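Local coordinates for protein GH127 beta-L-arabinofuranoside (Geobacillus stearothermophilus, PDB 4QK0) that probably hydrolyses beta-L-arabinofuranosyl linkages, releasing L-arabinose from arabinose-containing glycans, as a retaining glycosidase of family GH127, at residues G190-E195 and A266-Y271; T329-T334 and F380-L385; N462-G467 and G555-C560. One frame throughout, in Å; residues are numbered along the deposited sequence.

Contact 1 (G190-E195 and A266-Y271); sequences GHQEIE and AVRALY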
ATOM      1  N   GLY A 190      15.800 -20.627  11.090  1.00 25.35           N
ATOM      2  CA  GLY A 190      14.771 -19.641  10.775  1.00 24.12           C
ATOM      3  C   GLY A 190      14.639 -19.432   9.305  1.00 20.56           C
ATOM      4  O   GLY A 190      13.582 -19.039   8.809  1.00 21.89           O
ATOM      5  N   HIS A 191      15.686 -19.778   8.573  1.00 19.94           N
ATOM      6  CA  HIS A 191      15.600 -19.769   7.139  1.00 19.15           C
ATOM      7  C   HIS A 191      15.924 -21.134   6.567  1.00 22.35           C
ATOM      8  O   HIS A 191      17.090 -21.526   6.485  1.00 21.84           O
ATOM      9  CB  HIS A 191      16.538 -18.723   6.540  1.00 19.22           C
ATOM     10  CG  HIS A 191      16.192 -18.331   5.147  1.00 20.59           C
ATOM     11  ND1 HIS A 191      15.853 -19.245   4.174  1.00 20.81           N
ATOM     12  CD2 HIS A 191      16.140 -17.107   4.548  1.00 21.17           C
ATOM     13  CE1 HIS A 191      15.606 -18.609   3.036  1.00 21.08           C
ATOM     14  NE2 HIS A 191      15.754 -17.309   3.248  1.00 20.94           N
ATOM     15  N   GLN A 192      14.876 -21.792   6.060  1.00 21.39           N
ATOM     16  CA  GLN A 192      14.990 -23.055   5.459  1.00 22.00           C
ATOM     17  C   GLN A 192      15.919 -23.003   4.275  1.00 21.49           C
ATOM     18  O   GLN A 192      16.039 -21.977   3.593  1.00 23.99           O
ATOM     19  CB  GLN A 192      13.618 -23.591   5.056  1.00 22.00           C
ATOM     20  CG  GLN A 192      12.604 -23.601   6.168  1.00 22.31           C
ATOM     21  CD  GLN A 192      11.775 -22.313   6.265  1.00 24.32           C
ATOM     22  OE1 GLN A 192      12.321 -21.220   6.247  1.00 23.37           O
ATOM     23  NE2 GLN A 192      10.444 -22.450   6.349  1.00 25.55           N
ATOM     24  N   GLU A 193      16.610 -24.121   4.061  1.00 19.86           N
ATOM     25  CA  GLU A 193      17.609 -24.299   3.013  1.00 21.04           C
ATOM     26  C   GLU A 193      18.412 -25.589   3.288  1.00 20.81           C
ATOM     27  O   GLU A 193      18.719 -26.312   2.360  1.00 21.40           O
ATOM     28  CB  GLU A 193      18.585 -23.095   2.872  1.00 20.73           C
ATOM     29  CG  GLU A 193      19.935 -23.384   2.244  1.00 21.46           C
ATOM     30  CD  GLU A 193      19.867 -23.716   0.766  1.00 24.36           C
ATOM     31  OE1 GLU A 193      18.822 -23.505   0.123  1.00 22.84           O
ATOM     32  OE2 GLU A 193      20.893 -24.177   0.220  1.00 28.66           O
ATOM     33  N   ILE A 194      18.787 -25.817   4.523  1.00 22.65           N
ATOM     34  CA  ILE A 194      19.610 -26.998   4.872  1.00 26.24           C
ATOM     35  C   ILE A 194      18.882 -28.287   4.479  1.00 26.60           C
ATOM     36  O   ILE A 194      19.511 -29.246   4.005  1.00 28.40           O
ATOM     37  CB  ILE A 194      19.989 -27.011   6.367  1.00 27.73           C
ATOM     38  CG1 ILE A 194      21.041 -28.088   6.681  1.00 28.19           C
ATOM     39  CG2 ILE A 194      18.792 -27.249   7.256  1.00 28.98           C
ATOM     40  CD1 ILE A 194      22.345 -27.895   5.985  1.00 27.09           C
ATOM     41  N   GLU A 195      17.553 -28.251   4.534  1.00 26.18           N
ATOM     42  CA  GLU A 195      16.763 -29.440   4.248  1.00 24.80           C
ATOM     43  C   GLU A 195      16.886 -29.855   2.776  1.00 25.31           C
ATOM     44  O   GLU A 195      17.225 -31.027   2.483  1.00 22.93           O
ATOM     45  CB  GLU A 195      15.332 -29.256   4.666  1.00 24.72           C
ATOM     46  CG  GLU A 195      15.191 -28.807   6.095  1.00 25.79           C
ATOM     47  CD  GLU A 195      15.161 -27.269   6.283  1.00 26.23           C
ATOM     48  OE1 GLU A 195      15.510 -26.538   5.322  1.00 21.15           O
ATOM     49  OE2 GLU A 195      14.745 -26.826   7.392  1.00 24.60           O
ATOM     50  N   ALA A 266       8.296 -15.620   1.488  1.00 20.95           N
ATOM     51  CA  ALA A 266       8.075 -16.448   0.358  1.00 21.43           C
ATOM     52  C   ALA A 266       9.241 -17.349  -0.002  1.00 24.92           C
ATOM     53  O   ALA A 266       9.000 -18.490  -0.365  1.00 25.79           O
ATOM     54  CB  ALA A 266       7.672 -15.652  -0.848  1.00 20.40           C
ATOM     55  N   VAL A 267      10.481 -16.848   0.063  1.00 22.28           N
ATOM     56  CA  VAL A 267      11.623 -17.675  -0.272  1.00 21.20           C
ATOM     57  C   VAL A 267      11.777 -18.796   0.756  1.00 20.48           C
ATOM     58  O   VAL A 267      11.984 -19.954   0.399  1.00 20.67           O
ATOM     59  CB  VAL A 267      12.931 -16.872  -0.325  1.00 24.14           C
ATOM     60  CG1 VAL A 267      14.048 -17.752  -0.808  1.00 22.44           C
ATOM     61  CG2 VAL A 267      12.813 -15.671  -1.289  1.00 23.97           C
ATOM     62  N   ARG A 268      11.660 -18.453   2.016  1.00 18.91           N
ATOM     63  CA  ARG A 268      11.694 -19.409   3.092  1.00 20.56           C
ATOM     64  C   ARG A 268      10.669 -20.521   2.827  1.00 24.40           C
ATOM     65  O   ARG A 268      10.990 -21.732   2.892  1.00 22.20           O
ATOM     66  CB  ARG A 268      11.382 -18.763   4.420  1.00 21.31           C
ATOM     67  CG  ARG A 268      12.543 -18.024   5.040  1.00 21.87           C
ATOM     68  CD  ARG A 268      12.156 -17.360   6.380  1.00 21.15           C
ATOM     69  NE  ARG A 268      13.290 -16.781   7.079  1.00 24.50           N
ATOM     70  CZ  ARG A 268      13.921 -15.667   6.712  1.00 24.09           C
ATOM     71  NH1 ARG A 268      13.516 -14.985   5.670  1.00 23.45           N
ATOM     72  NH2 ARG A 268      14.994 -15.274   7.372  1.00 24.83           N
ATOM     73  N   ALA A 269       9.450 -20.134   2.486  1.00 23.07           N
ATOM     74  CA  ALA A 269       8.398 -21.109   2.285  1.00 23.13           C
ATOM     75  C   ALA A 269       8.739 -22.049   1.139  1.00 22.05           C
ATOM     76  O   ALA A 269       8.506 -23.264   1.238  1.00 20.01           O
ATOM     77  CB  ALA A 269       7.061 -20.417   2.019  1.00 22.46           C
ATOM     78  N   LEU A 270       9.166 -21.481   0.024  1.00 21.11           N
ATOM     79  CA  LEU A 270       9.342 -22.282  -1.151  1.00 23.18           C
ATOM     80  C   LEU A 270      10.576 -23.208  -1.021  1.00 23.00           C
ATOM     81  O   LEU A 270      10.550 -24.293  -1.557  1.00 21.27           O
ATOM     82  CB  LEU A 270       9.466 -21.414  -2.375  1.00 24.57           C
ATOM     83  CG  LEU A 270       8.221 -20.595  -2.753  1.00 28.40           C
ATOM     84  CD1 LEU A 270       8.553 -19.719  -3.916  1.00 30.55           C
ATOM     85  CD2 LEU A 270       7.036 -21.405  -3.116  1.00 29.43           C
ATOM     86  N   TYR A 271      11.608 -22.777  -0.307  1.00 20.34           N
ATOM     87  CA  TYR A 271      12.710 -23.662   0.003  1.00 23.05           C
ATOM     88  C   TYR A 271      12.242 -24.840   0.880  1.00 23.54           C
ATOM     89  O   TYR A 271      12.680 -25.971   0.709  1.00 23.30           O
ATOM     90  CB  TYR A 271      13.838 -22.924   0.716  1.00 20.74           C
ATOM     91  CG  TYR A 271      14.747 -22.090  -0.125  1.00 20.56           C
ATOM     92  CD1 TYR A 271      14.536 -21.900  -1.483  1.00 21.64           C
ATOM     93  CD2 TYR A 271      15.875 -21.479   0.451  1.00 21.82           C
ATOM     94  CE1 TYR A 271      15.402 -21.104  -2.263  1.00 21.87           C
ATOM     95  CE2 TYR A 271      16.716 -20.664  -0.321  1.00 20.66           C
ATOM     96  CZ  TYR A 271      16.474 -20.476  -1.667  1.00 20.71           C
ATOM     97  OH  TYR A 271      17.318 -19.687  -2.442  1.00 19.19           O
TER
HETATM   98  O   HOH W   1      15.144 -26.461   2.656  1.00 26.27           O
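The imidazole of His191 carries Arg268 CG over the centre of one face, a CH-pi contact with CG 3.5 Å from the ring centroid and only 3° off the ring normal, while Val267 CG1 and Tyr271 CD2 meet its edge near the plane. The Arg268 guanidinium in turn has His191 CD2 over one face, 3.4 Å from CZ, and Gly190 O at its edge, in plane. The Tyr271 ring takes Gln192 O at its edge, 3.2 Å from CD2, and Val267 CG1, one helical turn earlier, over one face, offset toward the rim. These groups join the loop leading into helix 194-205 to the start of helix 266-283, inside the GH127 catalytic domain, an (alpha/alpha)6 barrel.

Arginine suits its place because its aliphatic and polar parts are both used. The chain runs extended from CG to NE, then folds at chi4 (73°), bringing the guanidinium back beside the imidazole. Its NE donates to Gly190 O at 2.9 Å, approaching from above the carbonyl plane. A leucine in place of Arg268, having no NE and no guanidinium, would probably leave Gly190 O without this donor and the imidazole of His191 less firmly packed on that side.

Histidine offers a flat face and, at ND1, a donor that bonds Gln192 O at 2.8 Å, fixing the ring's rotation; Tyr142 meets the same ring from helix 140-158. Gln192 bends at chi2 and sets OE1 3.2 Å from Arg268 CB, while its NE2 bonds Gln251. Beyond it the backbone enters the helix at Glu193, the N-cap residue, whose N-H donates to the carboxylate of Glu195. That same carboxylate reaches the other helix through water, which donates to Tyr271 O and, at 2.7 Å, to Glu195 OE1.

Contact 2 (T329-T334 and F380-L385); sequences TAYAET and FYVNPL
Backbone bonds come first where Tyr331-Thr334 runs antiparallel beside Phe380-Asn383, two irregular loops of the (alpha/alpha)6-barrel catalytic domain that meet at the start of helix 334-350. Asn383 N-H is shared: it bonds Tyr331 O at 3.2 Å and, weakly, Ala332 O. A straighter bond runs from Thr334 N to Tyr381 O, 2.9 Å and 161° at the hydrogen, nearly along the carbonyl axis; the same oxygen also receives the CA-H of Glu333. Ala332, in the left-handed region of backbone space, turns the chain so that both carbonyls can serve Asn383, and its small methyl fits against Asn383 O.

The apolar contacts centre on Tyr331. CG2 of Val382 sits over one face of the phenol ring, offset toward the rim, 3.8 Å from the centroid in a CH-pi contact. The branched valine serves twice, since its CG1 packs against Tyr331 O. The phenol oxygen of Tyr331 lies 3.4 Å from Tyr381 CE1, while its hydrogen-bond partner is Glu317, outside the two loops.

Tyr381 and Glu333 lie alongside each other, pointing the same way, with carboxylate and ring planes only 18° apart. Chi1 of Glu333 (-172°, CG anti to the backbone N) sets CG 3.7 Å from Tyr381 CE1, and the extended chain beyond carries the carboxylate along the ring. Glu333 is the N-cap residue of helix 334-350, so Tyr381 O satisfies the first N-H of that helix.

Threonine suits the next position because its hydroxyl can add a second bond from the helix start: Thr334 OG1 donates to Phe380 O at 2.7 Å, from above the carbonyl plane.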
ATOM      1  N   THR A 329       1.823  -2.765  -5.508  1.00 18.80           N
ATOM      2  CA  THR A 329       2.491  -3.011  -4.262  1.00 18.31           C
ATOM      3  C   THR A 329       3.081  -4.457  -4.116  1.00 19.35           C
ATOM      4  O   THR A 329       3.591  -4.818  -3.045  1.00 19.26           O
ATOM      5  CB  THR A 329       1.534  -2.792  -3.111  1.00 20.63           C
ATOM      6  OG1 THR A 329       0.340  -3.558  -3.333  1.00 22.67           O
ATOM      7  CG2 THR A 329       1.185  -1.339  -3.003  1.00 21.20           C
ATOM      8  N   ALA A 330       3.059  -5.229  -5.188  1.00 19.17           N
ATOM      9  CA  ALA A 330       3.646  -6.575  -5.237  1.00 19.03           C
ATOM     10  C   ALA A 330       5.032  -6.586  -4.692  1.00 24.28           C
ATOM     11  O   ALA A 330       5.762  -5.595  -4.833  1.00 27.32           O
ATOM     12  CB  ALA A 330       3.686  -7.036  -6.652  1.00 19.34           C
ATOM     13  N   TYR A 331       5.458  -7.710  -4.120  1.00 23.63           N
ATOM     14  CA  TYR A 331       6.873  -7.856  -3.814  1.00 23.09           C
ATOM     15  C   TYR A 331       7.529  -8.733  -4.879  1.00 23.36           C
ATOM     16  O   TYR A 331       8.444  -8.285  -5.584  1.00 24.55           O
ATOM     17  CB  TYR A 331       7.059  -8.370  -2.429  1.00 22.69           C
ATOM     18  CG  TYR A 331       8.398  -7.990  -1.869  1.00 22.25           C
ATOM     19  CD1 TYR A 331       8.660  -6.704  -1.404  1.00 22.54           C
ATOM     20  CD2 TYR A 331       9.407  -8.920  -1.775  1.00 23.72           C
ATOM     21  CE1 TYR A 331       9.911  -6.366  -0.880  1.00 21.58           C
ATOM     22  CE2 TYR A 331      10.635  -8.602  -1.248  1.00 23.55           C
ATOM     23  CZ  TYR A 331      10.895  -7.326  -0.815  1.00 24.78           C
ATOM     24  OH  TYR A 331      12.132  -7.048  -0.246  1.00 26.26           O
ATOM     25  N   ALA A 332       7.077  -9.974  -5.031  1.00 22.41           N
ATOM     26  CA  ALA A 332       7.516 -10.834  -6.168  1.00 19.42           C
ATOM     27  C   ALA A 332       9.042 -10.816  -6.356  1.00 19.39           C
ATOM     28  O   ALA A 332       9.563 -10.530  -7.420  1.00 19.91           O
ATOM     29  CB  ALA A 332       6.825 -10.443  -7.425  1.00 19.78           C
ATOM     30  N   GLU A 333       9.721 -11.052  -5.259  1.00 19.32           N
ATOM     31  CA  GLU A 333      11.185 -11.058  -5.184  1.00 26.13           C
ATOM     32  C   GLU A 333      11.769 -12.046  -6.199  1.00 26.58           C
ATOM     33  O   GLU A 333      11.224 -13.143  -6.423  1.00 22.15           O
ATOM     34  CB  GLU A 333      11.563 -11.484  -3.791  1.00 32.14           C
ATOM     35  CG  GLU A 333      12.989 -11.387  -3.411  1.00 36.98           C
ATOM     36  CD  GLU A 333      13.260 -11.855  -1.969  1.00 35.75           C
ATOM     37  OE1 GLU A 333      14.439 -12.069  -1.736  1.00 48.45           O
ATOM     38  OE2 GLU A 333      12.383 -11.970  -1.068  1.00 31.78           O
ATOM     39  N   THR A 334      12.833 -11.616  -6.848  1.00 24.93           N
ATOM     40  CA  THR A 334      13.538 -12.422  -7.811  1.00 24.88           C
ATOM     41  C   THR A 334      13.852 -13.807  -7.219  1.00 21.61           C
ATOM     42  O   THR A 334      13.540 -14.802  -7.840  1.00 19.58           O
ATOM     43  CB  THR A 334      14.840 -11.698  -8.278  1.00 25.99           C
ATOM     44  OG1 THR A 334      14.512 -10.414  -8.837  1.00 22.66           O
ATOM     45  CG2 THR A 334      15.532 -12.507  -9.340  1.00 26.42           C
ATOM     46  N   PHE A 380      16.836  -6.175 -10.352  1.00 27.82           N
ATOM     47  CA  PHE A 380      15.752  -5.916  -9.433  1.00 26.07           C
ATOM     48  C   PHE A 380      15.750  -6.952  -8.308  1.00 26.84           C
ATOM     49  O   PHE A 380      16.002  -8.152  -8.520  1.00 28.38           O
ATOM     50  CB  PHE A 380      14.400  -6.073 -10.131  1.00 25.45           C
ATOM     51  CG  PHE A 380      13.943  -4.908 -10.905  1.00 23.17           C
ATOM     52  CD1 PHE A 380      14.109  -3.639 -10.447  1.00 24.25           C
ATOM     53  CD2 PHE A 380      13.358  -5.098 -12.113  1.00 25.92           C
ATOM     54  CE1 PHE A 380      13.689  -2.571 -11.217  1.00 25.12           C
ATOM     55  CE2 PHE A 380      12.919  -4.038 -12.889  1.00 29.07           C
ATOM     56  CZ  PHE A 380      13.080  -2.766 -12.429  1.00 24.72           C
ATOM     57  N   TYR A 381      15.441  -6.482  -7.110  1.00 28.00           N
ATOM     58  CA  TYR A 381      15.090  -7.341  -6.002  1.00 28.86           C
ATOM     59  C   TYR A 381      13.586  -7.633  -6.150  1.00 27.67           C
ATOM     60  O   TYR A 381      13.182  -8.764  -6.212  1.00 27.14           O
ATOM     61  CB  TYR A 381      15.455  -6.625  -4.730  1.00 35.09           C
ATOM     62  CG  TYR A 381      15.691  -7.501  -3.537  1.00 43.69           C
ATOM     63  CD1 TYR A 381      14.627  -7.879  -2.738  1.00 50.01           C
ATOM     64  CD2 TYR A 381      16.970  -7.903  -3.173  1.00 52.06           C
ATOM     65  CE1 TYR A 381      14.797  -8.672  -1.617  1.00 57.96           C
ATOM     66  CE2 TYR A 381      17.157  -8.686  -2.035  1.00 61.62           C
ATOM     67  CZ  TYR A 381      16.055  -9.080  -1.264  1.00 64.60           C
ATOM     68  OH  TYR A 381      16.147  -9.870  -0.128  1.00 67.49           O
ATOM     69  N   VAL A 382      12.797  -6.589  -6.362  1.00 25.81           N
ATOM     70  CA  VAL A 382      11.332  -6.631  -6.454  1.00 23.95           C
ATOM     71  C   VAL A 382      10.867  -6.542  -7.867  1.00 22.62           C
ATOM     72  O   VAL A 382      11.398  -5.743  -8.634  1.00 21.94           O
ATOM     73  CB  VAL A 382      10.785  -5.418  -5.692  1.00 24.54           C
ATOM     74  CG1 VAL A 382       9.372  -5.103  -6.051  1.00 22.62           C
ATOM     75  CG2 VAL A 382      10.979  -5.632  -4.203  1.00 22.41           C
ATOM     76  N   ASN A 383       9.887  -7.368  -8.245  1.00 20.48           N
ATOM     77  CA  ASN A 383       9.422  -7.406  -9.616  1.00 21.64           C
ATOM     78  C   ASN A 383       7.945  -7.034  -9.723  1.00 24.62           C
ATOM     79  O   ASN A 383       7.055  -7.910  -9.707  1.00 25.58           O
ATOM     80  CB  ASN A 383       9.601  -8.773 -10.259  1.00 22.57           C
ATOM     81  CG  ASN A 383      11.041  -9.152 -10.347  1.00 22.65           C
ATOM     82  OD1 ASN A 383      11.584  -9.684  -9.387  1.00 24.00           O
ATOM     83  ND2 ASN A 383      11.697  -8.769 -11.435  1.00 19.92           N
ATOM     84  N   PRO A 384       7.667  -5.750  -9.903  1.00 23.69           N
ATOM     85  CA  PRO A 384       6.286  -5.292  -9.852  1.00 23.62           C
ATOM     86  C   PRO A 384       5.580  -5.591 -11.144  1.00 23.24           C
ATOM     87  O   PRO A 384       6.216  -5.848 -12.149  1.00 24.28           O
ATOM     88  CB  PRO A 384       6.453  -3.799  -9.638  1.00 26.05           C
ATOM     89  CG  PRO A 384       7.711  -3.480 -10.377  1.00 26.11           C
ATOM     90  CD  PRO A 384       8.612  -4.653 -10.156  1.00 25.73           C
ATOM     91  N   LEU A 385       4.252  -5.599 -11.108  1.00 22.36           N
ATOM     92  CA  LEU A 385       3.456  -5.750 -12.308  1.00 21.39           C
ATOM     93  C   LEU A 385       2.829  -4.467 -12.770  1.00 20.73           C
ATOM     94  O   LEU A 385       2.140  -4.413 -13.820  1.00 19.21           O
ATOM     95  CB  LEU A 385       2.373  -6.815 -12.096  1.00 22.13           C
ATOM     96  CG  LEU A 385       2.918  -8.240 -12.207  1.00 21.72           C
ATOM     97  CD1 LEU A 385       3.694  -8.645 -10.954  1.00 23.63           C
ATOM     98  CD2 LEU A 385       1.705  -9.117 -12.431  1.00 22.00           C
TER

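Contact 3 (N462-G467 and G555-C560); sequences NYPWDG and GPIVYC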
ATOM      1  N   ASN A 462      12.749 -22.375 -32.498  1.00 36.67           N
ATOM      2  CA  ASN A 462      12.897 -20.932 -32.172  1.00 39.65           C
ATOM      3  C   ASN A 462      12.020 -20.508 -30.983  1.00 39.88           C
ATOM      4  O   ASN A 462      11.849 -19.325 -30.741  1.00 37.62           O
ATOM      5  CB  ASN A 462      12.550 -20.030 -33.361  1.00 41.97           C
ATOM      6  CG  ASN A 462      13.420 -20.294 -34.584  1.00 50.52           C
ATOM      7  OD1 ASN A 462      12.911 -20.315 -35.707  1.00 57.70           O
ATOM      8  ND2 ASN A 462      14.717 -20.532 -34.375  1.00 49.30           N
ATOM      9  N   TYR A 463      11.485 -21.483 -30.245  1.00 36.11           N
ATOM     10  CA  TYR A 463      10.812 -21.233 -28.992  1.00 29.79           C
ATOM     11  C   TYR A 463      11.730 -20.373 -28.145  1.00 30.54           C
ATOM     12  O   TYR A 463      12.944 -20.608 -28.104  1.00 34.12           O
ATOM     13  CB  TYR A 463      10.565 -22.546 -28.333  1.00 29.37           C
ATOM     14  CG  TYR A 463       9.443 -22.673 -27.293  1.00 30.12           C
ATOM     15  CD1 TYR A 463       9.660 -22.374 -25.959  1.00 26.21           C
ATOM     16  CD2 TYR A 463       8.247 -23.297 -27.631  1.00 26.83           C
ATOM     17  CE1 TYR A 463       8.676 -22.596 -25.030  1.00 27.84           C
ATOM     18  CE2 TYR A 463       7.281 -23.536 -26.691  1.00 27.38           C
ATOM     19  CZ  TYR A 463       7.490 -23.191 -25.407  1.00 25.91           C
ATOM     20  OH  TYR A 463       6.490 -23.421 -24.483  1.00 31.27           O
ATOM     21  N   PRO A 464      11.163 -19.359 -27.448  1.00 30.44           N
ATOM     22  CA  PRO A 464       9.743 -19.130 -27.245  1.00 30.06           C
ATOM     23  C   PRO A 464       9.043 -18.297 -28.273  1.00 31.68           C
ATOM     24  O   PRO A 464       7.837 -18.041 -28.122  1.00 35.46           O
ATOM     25  CB  PRO A 464       9.720 -18.406 -25.909  1.00 33.18           C
ATOM     26  CG  PRO A 464      10.955 -17.607 -25.933  1.00 31.10           C
ATOM     27  CD  PRO A 464      11.975 -18.464 -26.630  1.00 28.49           C
ATOM     28  N   TRP A 465       9.743 -17.886 -29.329  1.00 32.71           N
ATOM     29  CA  TRP A 465       9.142 -16.970 -30.343  1.00 30.74           C
ATOM     30  C   TRP A 465       8.242 -17.683 -31.308  1.00 33.90           C
ATOM     31  O   TRP A 465       7.426 -17.048 -31.981  1.00 34.38           O
ATOM     32  CB  TRP A 465      10.218 -16.176 -31.096  1.00 27.80           C
ATOM     33  CG  TRP A 465      11.148 -15.553 -30.151  1.00 28.25           C
ATOM     34  CD1 TRP A 465      12.475 -15.727 -30.087  1.00 27.62           C
ATOM     35  CD2 TRP A 465      10.803 -14.651 -29.105  1.00 26.90           C
ATOM     36  NE1 TRP A 465      12.989 -15.026 -29.040  1.00 30.41           N
ATOM     37  CE2 TRP A 465      11.983 -14.339 -28.429  1.00 27.69           C
ATOM     38  CE3 TRP A 465       9.604 -14.078 -28.683  1.00 27.30           C
ATOM     39  CZ2 TRP A 465      12.028 -13.469 -27.351  1.00 29.01           C
ATOM     40  CZ3 TRP A 465       9.629 -13.212 -27.570  1.00 26.38           C
ATOM     41  CH2 TRP A 465      10.835 -12.931 -26.921  1.00 28.75           C
ATOM     42  N   ASP A 466       8.379 -19.005 -31.375  1.00 34.89           N
ATOM     43  CA  ASP A 466       7.611 -19.809 -32.311  1.00 35.43           C
ATOM     44  C   ASP A 466       7.362 -21.196 -31.702  1.00 32.52           C
ATOM     45  O   ASP A 466       8.204 -21.705 -30.936  1.00 36.28           O
ATOM     46  CB  ASP A 466       8.418 -19.884 -33.625  1.00 40.07           C
ATOM     47  CG  ASP A 466       7.868 -20.875 -34.580  1.00 48.67           C
ATOM     48  OD1 ASP A 466       6.853 -20.565 -35.220  1.00 48.58           O
ATOM     49  OD2 ASP A 466       8.444 -21.983 -34.655  1.00 57.74           O
ATOM     50  N   GLY A 467       6.239 -21.805 -32.058  1.00 28.88           N
ATOM     51  CA  GLY A 467       5.833 -23.050 -31.439  1.00 35.28           C
ATOM     52  C   GLY A 467       6.179 -24.355 -32.160  1.00 37.36           C
ATOM     53  O   GLY A 467       5.701 -25.432 -31.769  1.00 34.01           O
ATOM     54  N   GLY A 555       2.360 -17.706 -26.303  1.00 23.31           N
ATOM     55  CA  GLY A 555       3.229 -18.821 -25.894  1.00 23.04           C
ATOM     56  C   GLY A 555       3.356 -18.721 -24.391  1.00 23.11           C
ATOM     57  O   GLY A 555       2.389 -18.360 -23.709  1.00 25.47           O
ATOM     58  N   PRO A 556       4.553 -18.966 -23.854  1.00 21.38           N
ATOM     59  CA  PRO A 556       4.812 -18.851 -22.399  1.00 23.54           C
ATOM     60  C   PRO A 556       5.091 -17.414 -21.888  1.00 24.70           C
ATOM     61  O   PRO A 556       5.330 -17.246 -20.696  1.00 26.39           O
ATOM     62  CB  PRO A 556       6.098 -19.683 -22.224  1.00 21.08           C
ATOM     63  CG  PRO A 556       6.853 -19.395 -23.478  1.00 20.66           C
ATOM     64  CD  PRO A 556       5.789 -19.318 -24.562  1.00 22.68           C
ATOM     65  N   ILE A 557       5.104 -16.426 -22.788  1.00 23.84           N
ATOM     66  CA  ILE A 557       5.574 -15.111 -22.449  1.00 25.22           C
ATOM     67  C   ILE A 557       4.430 -14.124 -22.196  1.00 23.77           C
ATOM     68  O   ILE A 557       3.557 -13.937 -23.041  1.00 25.48           O
ATOM     69  CB  ILE A 557       6.544 -14.559 -23.499  1.00 25.24           C
ATOM     70  CG1 ILE A 557       7.859 -15.343 -23.336  1.00 28.37           C
ATOM     71  CG2 ILE A 557       6.789 -13.078 -23.239  1.00 25.36           C
ATOM     72  CD1 ILE A 557       8.882 -14.987 -24.373  1.00 30.61           C
ATOM     73  N   VAL A 558       4.458 -13.581 -20.989  1.00 22.14           N
ATOM     74  CA  VAL A 558       3.562 -12.558 -20.581  1.00 24.89           C
ATOM     75  C   VAL A 558       4.144 -11.217 -21.057  1.00 25.82           C
ATOM     76  O   VAL A 558       5.337 -10.922 -20.862  1.00 22.66           O
ATOM     77  CB  VAL A 558       3.380 -12.542 -19.057  1.00 23.37           C
ATOM     78  CG1 VAL A 558       2.443 -11.442 -18.653  1.00 24.95           C
ATOM     79  CG2 VAL A 558       2.791 -13.863 -18.570  1.00 25.92           C
ATOM     80  N   TYR A 559       3.243 -10.407 -21.585  1.00 25.56           N
ATOM     81  CA  TYR A 559       3.584  -9.114 -22.159  1.00 26.86           C
ATOM     82  C   TYR A 559       3.247  -7.946 -21.199  1.00 25.36           C
ATOM     83  O   TYR A 559       2.518  -8.116 -20.254  1.00 23.03           O
ATOM     84  CB  TYR A 559       2.836  -8.990 -23.506  1.00 25.83           C
ATOM     85  CG  TYR A 559       3.635  -9.664 -24.573  1.00 26.51           C
ATOM     86  CD1 TYR A 559       3.737 -11.040 -24.638  1.00 25.85           C
ATOM     87  CD2 TYR A 559       4.380  -8.902 -25.460  1.00 29.14           C
ATOM     88  CE1 TYR A 559       4.574 -11.669 -25.571  1.00 28.61           C
ATOM     89  CE2 TYR A 559       5.143  -9.494 -26.430  1.00 30.71           C
ATOM     90  CZ  TYR A 559       5.274 -10.885 -26.466  1.00 30.68           C
ATOM     91  OH  TYR A 559       6.106 -11.450 -27.400  1.00 29.90           O
ATOM     92  N   CYS A 560       3.814  -6.776 -21.478  1.00 27.37           N
ATOM     93  CA  CYS A 560       3.546  -5.548 -20.715  1.00 25.79           C
ATOM     94  C   CYS A 560       3.583  -4.357 -21.636  1.00 28.60           C
ATOM     95  O   CYS A 560       4.071  -4.468 -22.801  1.00 24.51           O
ATOM     96  CB  CYS A 560       4.528  -5.369 -19.622  1.00 26.73           C
ATOM     97  SG  CYS A 560       6.174  -4.881 -20.114  1.00 28.54           S
TER
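Pro464 and Pro556 face each other from two tight turns, each the bend between antiparallel strands of a beta domain: 462-467 in the middle domain, 555-556 in the C-terminal domain. A cis peptide precedes Pro464, and with Trp465 N bonded to Asn462 O at 2.9 Å the chain forms a type VI beta-turn. Gly555 (61°/-140°) and Pro556 have the angles of a type II' turn; glycine suits the positive phi, and a CB there would strike Pro556 CD.

No hydrogen bond crosses; the join is apolar. Pro556 CG touches two neighbours on the facing turn, Pro464 CB at 3.9 Å and Tyr463 CE1 at 4.0 Å. The Tyr463 hydroxyl bonds Glu361 of helix 354-365, a helix that also packs on Pro464 and Ile557 through Tyr365, so the catalytic domain borders this seam.

Ile557 is long enough to touch two residues at once: its CG1 branch extends fully (chi2 176°) to put CD1 3.7 Å from Pro464 CG and equally close to Trp465 CZ3. Pro464 CG also covers one face of the indole. Tyr559, whose hydroxyl bonds Val594 O, meets the indole edge, with OH 3.9 Å from Trp465 CZ3.

In the fold
Contacts 1 and 2 are neighbours in the catalytic barrel, their centres 18 Å apart, and they touch where Val267 CG2 packs 3.7 Å from Glu333 OE2. In GH127 relatives the active site lies in the core of this barrel, and these two contacts are probably close to it. Cys335 packs on Val267 of contact 1 and directly follows contact 2; another crystal structure of this protein has it disulfide-bonded to Cys412, a bond absent here. Contact 3 joins the two beta domains instead. Its nearest atoms lie about 6 Å from contact 2 and about 17 Å from contact 1, which is on the opposite side of the chain's centre.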